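Local coordinates for protein alpha-glucosidase ([Eubacterium] rectale, PDB 6PNR) that probably hydrolyses alpha-linked sulfoquinovosides, glycosides of the sulfonated sugar of sulfolipids, as a retaining glycosidase of glycoside hydrolase family 31, at residues D84-T89 with I211-T216; K177-V182 with T226-Q231. All coordinates share one frame; numbering follows the deposited sequence.

Interaction 1 (D84-T89 with I211-T216); sequences DENLCT and IECADT
Cys-88 and Ile-211 pair through their main chains as an antiparallel hydrogen-bonded pair: Cys-88 N gives to Ile-211 O at 2.8 Å, nearly straight at 171°, and Ile-211 N returns a bond of 2.8 Å to Cys-88 O. The ladder runs on past the non-hydrogen-bonded pair Leu-87 and Glu-212 to a third bond, Cys-213 N to Asn-86 O at 3.0 Å, bent to 156° at the hydrogen. That carbonyl also receives a CA-H...O contact from Glu-212, its CA 3.1 Å from Asn-86 O, and Glu-212 CG packs on the same Asn-86 O at 3.3 Å.

Side-chain contacts divide between the two faces of the sheet. On one, Leu-87 reaches obliquely over Glu-212; with CG anti to the backbone N (chi1 174°), its CD1 comes to 4.1 Å from Glu-212 OE1. The carboxylate has stronger partners elsewhere, a salt bridge from Arg-210 and a hydrogen bond with Tyr-179 OH, which together should favour its charged form. Cys-88 and Ile-211 turn to the other face, where Met-1 and Leu-12 pack on both. At the strand ends the Asn-86 side chain lies beside Cys-213.

Asp-84 N bonds to Leu-87 O at 2.6 Å, closing the turn before the strand. A beta hairpin, bridged by the Cys-83 to Cys-88 disulfide, pairs through strand 87-94 with strand 208-213 inside an antiparallel sheet.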
loop_
_atom_site.group_PDB
_atom_site.type_symbol
_atom_site.label_atom_id
_atom_site.label_comp_id
_atom_site.label_asym_id
_atom_site.label_seq_id
_atom_site.Cartn_x
_atom_site.Cartn_y
_atom_site.Cartn_z
ATOM N N ASP A 84 29.957 -7.362 -30.385
ATOM C CA ASP A 84 31.364 -7.749 -30.371
ATOM C C ASP A 84 31.494 -9.084 -29.653
ATOM O O ASP A 84 30.488 -9.745 -29.367
ATOM C CB ASP A 84 32.234 -6.705 -29.658
ATOM C CG ASP A 84 32.266 -5.372 -30.383
ATOM O OD1 ASP A 84 31.928 -5.347 -31.590
ATOM O OD2 ASP A 84 32.636 -4.351 -29.747
ATOM N N GLU A 85 32.728 -9.479 -29.330
ATOM C CA GLU A 85 32.917 -10.660 -28.498
ATOM C C GLU A 85 32.443 -10.426 -27.068
ATOM O O GLU A 85 32.122 -11.396 -26.370
ATOM C CB GLU A 85 34.391 -11.087 -28.496
ATOM C CG GLU A 85 34.627 -12.533 -28.040
ATOM C CD GLU A 85 35.872 -12.692 -27.171
ATOM O OE1 GLU A 85 36.018 -11.923 -26.196
ATOM O OE2 GLU A 85 36.703 -13.584 -27.464
ATOM N N ASN A 86 32.388 -9.169 -26.615
ATOM C CA ASN A 86 31.974 -8.883 -25.248
ATOM C C ASN A 86 30.924 -7.791 -25.109
ATOM O O ASN A 86 30.410 -7.615 -23.998
ATOM C CB ASN A 86 33.182 -8.493 -24.381
ATOM C CG ASN A 86 34.195 -9.613 -24.250
ATOM O OD1 ASN A 86 35.334 -9.481 -24.691
ATOM N ND2 ASN A 86 33.785 -10.721 -23.641
ATOM N N LEU A 87 30.582 -7.062 -26.173
ATOM C CA LEU A 87 29.716 -5.894 -26.057
ATOM C C LEU A 87 28.616 -5.932 -27.103
ATOM O O LEU A 87 28.893 -6.150 -28.283
ATOM C CB LEU A 87 30.513 -4.595 -26.208
ATOM C CG LEU A 87 29.687 -3.301 -26.235
ATOM C CD1 LEU A 87 28.932 -3.104 -24.914
ATOM C CD2 LEU A 87 30.584 -2.108 -26.531
ATOM N N CYS A 88 27.378 -5.694 -26.675
ATOM C CA CYS A 88 26.257 -5.503 -27.587
ATOM C C CYS A 88 25.516 -4.234 -27.203
ATOM O O CYS A 88 25.210 -4.021 -26.024
ATOM C CB CYS A 88 25.287 -6.687 -27.567
ATOM S SG CYS A 88 25.921 -8.218 -28.301
ATOM N N THR A 89 25.236 -3.395 -28.189
ATOM C CA THR A 89 24.412 -2.216 -27.987
ATOM C C THR A 89 23.163 -2.335 -28.850
ATOM O O THR A 89 23.220 -2.819 -29.985
ATOM C CB THR A 89 25.169 -0.922 -28.312
ATOM O OG1 THR A 89 25.573 -0.923 -29.687
ATOM C CG2 THR A 89 26.407 -0.786 -27.415
ATOM N N ILE A 211 24.708 -4.174 -23.243
ATOM C CA ILE A 211 24.910 -5.475 -22.615
ATOM C C ILE A 211 26.366 -5.866 -22.803
ATOM O O ILE A 211 26.880 -5.838 -23.925
ATOM C CB ILE A 211 23.992 -6.557 -23.211
ATOM C CG1 ILE A 211 22.533 -6.103 -23.220
ATOM C CG2 ILE A 211 24.160 -7.852 -22.439
ATOM C CD1 ILE A 211 21.568 -7.153 -23.782
ATOM N N GLU A 212 27.029 -6.242 -21.717
ATOM C CA GLU A 212 28.446 -6.551 -21.792
ATOM C C GLU A 212 28.746 -7.738 -20.890
ATOM O O GLU A 212 28.306 -7.765 -19.737
ATOM C CB GLU A 212 29.261 -5.313 -21.404
ATOM C CG GLU A 212 30.744 -5.438 -21.577
ATOM C CD GLU A 212 31.442 -4.079 -21.700
ATOM O OE1 GLU A 212 30.855 -3.033 -21.315
ATOM O OE2 GLU A 212 32.583 -4.067 -22.201
ATOM N N CYS A 213 29.482 -8.722 -21.408
ATOM C CA CYS A 213 29.753 -9.953 -20.672
ATOM C C CYS A 213 31.230 -10.059 -20.301
ATOM O O CYS A 213 32.075 -9.283 -20.744
ATOM C CB CYS A 213 29.304 -11.188 -21.478
ATOM S SG CYS A 213 30.349 -11.604 -22.947
ATOM N N ALA A 214 31.536 -11.034 -19.451
ATOM C CA ALA A 214 32.910 -11.242 -19.026
ATOM C C ALA A 214 33.019 -12.611 -18.374
ATOM O O ALA A 214 32.026 -13.183 -17.912
ATOM C CB ALA A 214 33.392 -10.143 -18.064
ATOM N N ASP A 215 34.253 -13.119 -18.342
ATOM C CA ASP A 215 34.537 -14.463 -17.848
ATOM C C ASP A 215 34.422 -14.561 -16.326
ATOM O O ASP A 215 34.116 -15.637 -15.797
ATOM C CB ASP A 215 35.944 -14.864 -18.306
ATOM C CG ASP A 215 36.340 -16.256 -17.853
ATOM O OD1 ASP A 215 35.452 -17.133 -17.768
ATOM O OD2 ASP A 215 37.545 -16.471 -17.578
ATOM N N THR A 216 34.695 -13.469 -15.608
ATOM C CA THR A 216 34.679 -13.448 -14.149
ATOM C C THR A 216 34.000 -12.169 -13.666
ATOM O O THR A 216 33.909 -11.176 -14.394
ATOM C CB THR A 216 36.099 -13.519 -13.567
ATOM O OG1 THR A 216 36.820 -12.334 -13.928
ATOM C CG2 THR A 216 36.853 -14.743 -14.090
#

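Interaction 2 (K177-V182 with T226-Q231); sequences KYYLHV and TYFGRQ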
loop_
_atom_site.group_PDB
_atom_site.type_symbol
_atom_site.label_atom_id
_atom_site.label_comp_id
_atom_site.label_asym_id
_atom_site.label_seq_id
_atom_site.Cartn_x
_atom_site.Cartn_y
_atom_site.Cartn_z
ATOM N N LYS A 177 26.724 -13.736 -15.910
ATOM C CA LYS A 177 27.977 -12.989 -16.060
ATOM C C LYS A 177 27.900 -11.986 -17.211
ATOM O O LYS A 177 28.766 -11.930 -18.085
ATOM C CB LYS A 177 29.171 -13.927 -16.219
ATOM C CG LYS A 177 29.597 -14.562 -14.904
ATOM C CD LYS A 177 30.822 -15.435 -15.077
ATOM C CE LYS A 177 30.934 -16.435 -13.945
ATOM N NZ LYS A 177 32.173 -17.245 -14.036
ATOM N N TYR A 178 26.835 -11.191 -17.196
ATOM C CA TYR A 178 26.728 -9.977 -17.985
ATOM C C TYR A 178 26.151 -8.886 -17.090
ATOM O O TYR A 178 25.531 -9.164 -16.057
ATOM C CB TYR A 178 25.849 -10.173 -19.239
ATOM C CG TYR A 178 24.353 -10.381 -18.969
ATOM C CD1 TYR A 178 23.509 -9.299 -18.736
ATOM C CD2 TYR A 178 23.786 -11.655 -18.974
ATOM C CE1 TYR A 178 22.164 -9.475 -18.490
ATOM C CE2 TYR A 178 22.436 -11.841 -18.734
ATOM C CZ TYR A 178 21.628 -10.745 -18.489
ATOM O OH TYR A 178 20.276 -10.897 -18.245
ATOM N N TYR A 179 26.375 -7.637 -17.481
ATOM C CA TYR A 179 25.606 -6.523 -16.954
ATOM C C TYR A 179 24.828 -5.901 -18.098
ATOM O O TYR A 179 25.236 -5.981 -19.262
ATOM C CB TYR A 179 26.487 -5.458 -16.257
ATOM C CG TYR A 179 27.180 -4.458 -17.164
ATOM C CD1 TYR A 179 26.556 -3.268 -17.542
ATOM C CD2 TYR A 179 28.478 -4.676 -17.591
ATOM C CE1 TYR A 179 27.207 -2.346 -18.354
ATOM C CE2 TYR A 179 29.134 -3.762 -18.394
ATOM C CZ TYR A 179 28.498 -2.613 -18.784
ATOM O OH TYR A 179 29.170 -1.717 -19.591
ATOM N N LEU A 180 23.695 -5.300 -17.757
ATOM C CA LEU A 180 22.835 -4.637 -18.719
ATOM C C LEU A 180 22.516 -3.257 -18.174
ATOM O O LEU A 180 22.139 -3.121 -17.005
ATOM C CB LEU A 180 21.541 -5.439 -18.968
ATOM C CG LEU A 180 20.508 -4.924 -19.980
ATOM C CD1 LEU A 180 19.641 -6.076 -20.451
ATOM C CD2 LEU A 180 19.630 -3.830 -19.406
ATOM N N HIS A 181 22.658 -2.248 -19.019
ATOM C CA HIS A 181 22.386 -0.867 -18.663
ATOM C C HIS A 181 21.365 -0.298 -19.632
ATOM O O HIS A 181 21.488 -0.488 -20.848
ATOM C CB HIS A 181 23.658 -0.012 -18.713
ATOM C CG HIS A 181 23.404 1.433 -18.426
ATOM N ND1 HIS A 181 22.876 1.863 -17.227
ATOM C CD2 HIS A 181 23.567 2.541 -19.189
ATOM C CE1 HIS A 181 22.737 3.180 -17.258
ATOM N NE2 HIS A 181 23.155 3.615 -18.435
ATOM N N VAL A 182 20.359 0.396 -19.100
ATOM C CA VAL A 182 19.411 1.148 -19.910
ATOM C C VAL A 182 19.821 2.612 -19.849
ATOM O O VAL A 182 19.816 3.222 -18.773
ATOM C CB VAL A 182 17.962 0.960 -19.423
ATOM C CG1 VAL A 182 16.984 1.724 -20.330
ATOM C CG2 VAL A 182 17.593 -0.525 -19.362
ATOM N N THR A 226 35.074 0.747 -16.689
ATOM C CA THR A 226 35.543 1.347 -17.938
ATOM C C THR A 226 34.427 2.158 -18.591
ATOM O O THR A 226 34.664 3.252 -19.116
ATOM C CB THR A 226 36.065 0.268 -18.896
ATOM O OG1 THR A 226 37.263 -0.307 -18.356
ATOM C CG2 THR A 226 36.381 0.879 -20.277
ATOM N N TYR A 227 33.189 1.666 -18.512
ATOM C CA TYR A 227 32.078 2.377 -19.137
ATOM C C TYR A 227 31.571 3.529 -18.271
ATOM O O TYR A 227 31.360 4.636 -18.768
ATOM C CB TYR A 227 30.926 1.412 -19.442
ATOM C CG TYR A 227 29.730 2.112 -20.047
ATOM C CD1 TYR A 227 29.817 2.722 -21.293
ATOM C CD2 TYR A 227 28.518 2.177 -19.372
ATOM C CE1 TYR A 227 28.734 3.384 -21.847
ATOM C CE2 TYR A 227 27.422 2.830 -19.928
ATOM C CZ TYR A 227 27.542 3.430 -21.166
ATOM O OH TYR A 227 26.467 4.086 -21.728
ATOM N N PHE A 228 31.334 3.284 -16.980
ATOM C CA PHE A 228 30.715 4.307 -16.135
ATOM C C PHE A 228 31.724 5.261 -15.506
ATOM O O PHE A 228 31.385 6.424 -15.254
ATOM C CB PHE A 228 29.900 3.658 -15.017
ATOM C CG PHE A 228 28.628 2.995 -15.483
ATOM C CD1 PHE A 228 27.586 3.749 -15.997
ATOM C CD2 PHE A 228 28.461 1.624 -15.369
ATOM C CE1 PHE A 228 26.404 3.148 -16.408
ATOM C CE2 PHE A 228 27.265 1.013 -15.783
ATOM C CZ PHE A 228 26.242 1.781 -16.299
ATOM N N GLY A 229 32.940 4.788 -15.222
ATOM C CA GLY A 229 33.942 5.609 -14.569
ATOM C C GLY A 229 34.594 4.941 -13.378
ATOM O O GLY A 229 34.069 3.958 -12.844
ATOM N N ARG A 230 35.752 5.452 -12.962
ATOM C CA ARG A 230 36.452 4.960 -11.785
ATOM C C ARG A 230 36.758 6.117 -10.843
ATOM O O ARG A 230 36.997 7.246 -11.279
ATOM C CB ARG A 230 37.753 4.232 -12.162
ATOM C CG ARG A 230 37.489 2.794 -12.623
ATOM C CD ARG A 230 38.662 2.169 -13.317
ATOM N NE ARG A 230 38.255 0.954 -14.022
ATOM C CZ ARG A 230 38.960 0.397 -14.999
ATOM N NH1 ARG A 230 40.101 0.952 -15.376
ATOM N NH2 ARG A 230 38.523 -0.705 -15.600
ATOM N N GLN A 231 36.754 5.821 -9.541
ATOM C CA GLN A 231 37.036 6.823 -8.523
ATOM C C GLN A 231 38.548 7.029 -8.377
ATOM O O GLN A 231 39.331 6.103 -8.608
ATOM C CB GLN A 231 36.443 6.391 -7.177
ATOM C CG GLN A 231 34.903 6.247 -7.171
ATOM C CD GLN A 231 34.443 4.842 -7.534
ATOM O OE1 GLN A 231 34.647 3.896 -6.770
ATOM N NE2 GLN A 231 33.811 4.701 -8.703
#
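His-181 and Tyr-227 both carry CG anti to their backbone N (chi1 177° for His-181), Phe-228 has its CG anti to the carbonyl carbon, and Tyr-179 holds CG between its backbone N and carbonyl carbon (chi1 81°); together these rotations bring four rings into one cluster between strand and helix. At its centre is a T-shaped pair. The edge of Phe-228 is directed at a face of His-181, the planes standing at 90° with centroids 4.8 Å apart, and Phe-228 CZ approaches His-181 ND1 to 3.5 Å, displaced toward the rim of the imidazole. A hydrogen bond between His-181 ND1 and Thr-171 OG1 should restrain the ring's rotation.

Tyr-227 crosses His-181 at about a right angle and offers its edge, CE2 lying 3.9 Å from His-181 CD2. Its CD2 also sits over the middle of one Phe-228 face. Two residues earlier on the strand, Tyr-179 CE1 lies 4.2 Å from Phe-228 CE2, and Tyr-179 OH, bonded to Glu-212, rests 3.6 Å from Tyr-227 CB.

The chain leaves the helix at Gly-229, whose backbone angles leave no room for a CB beside Phe-228 O. Through these rings the last turn of helix 217-228 packs on strand 178-182, with Thr-171 and Gln-169 of neighbouring strand 168-174 and the loop residue Ala-445 also against Phe-228.

How the interactions relate
From the N terminus, the chain first passes 84-89, then 177-182, and only afterwards reaches 211-216 and 226-231. Interaction 1 closes a long loop of 121 intervening residues, interaction 2 a shorter one of 43, and because their segments alternate the two loops cross. Strands 208-213 and 178-182 are neighbours in the same antiparallel sheet, and helix 217-228 follows the former after a short loop, 214-216. One sheet is thus sewn internally by interaction 1 and tied to the succeeding helix by interaction 2. With centres 11 Å apart, they also join directly, through the hydrogen bond of Glu-212 with Tyr-179 and a probable one from Lys-177 NZ to Asp-215 O.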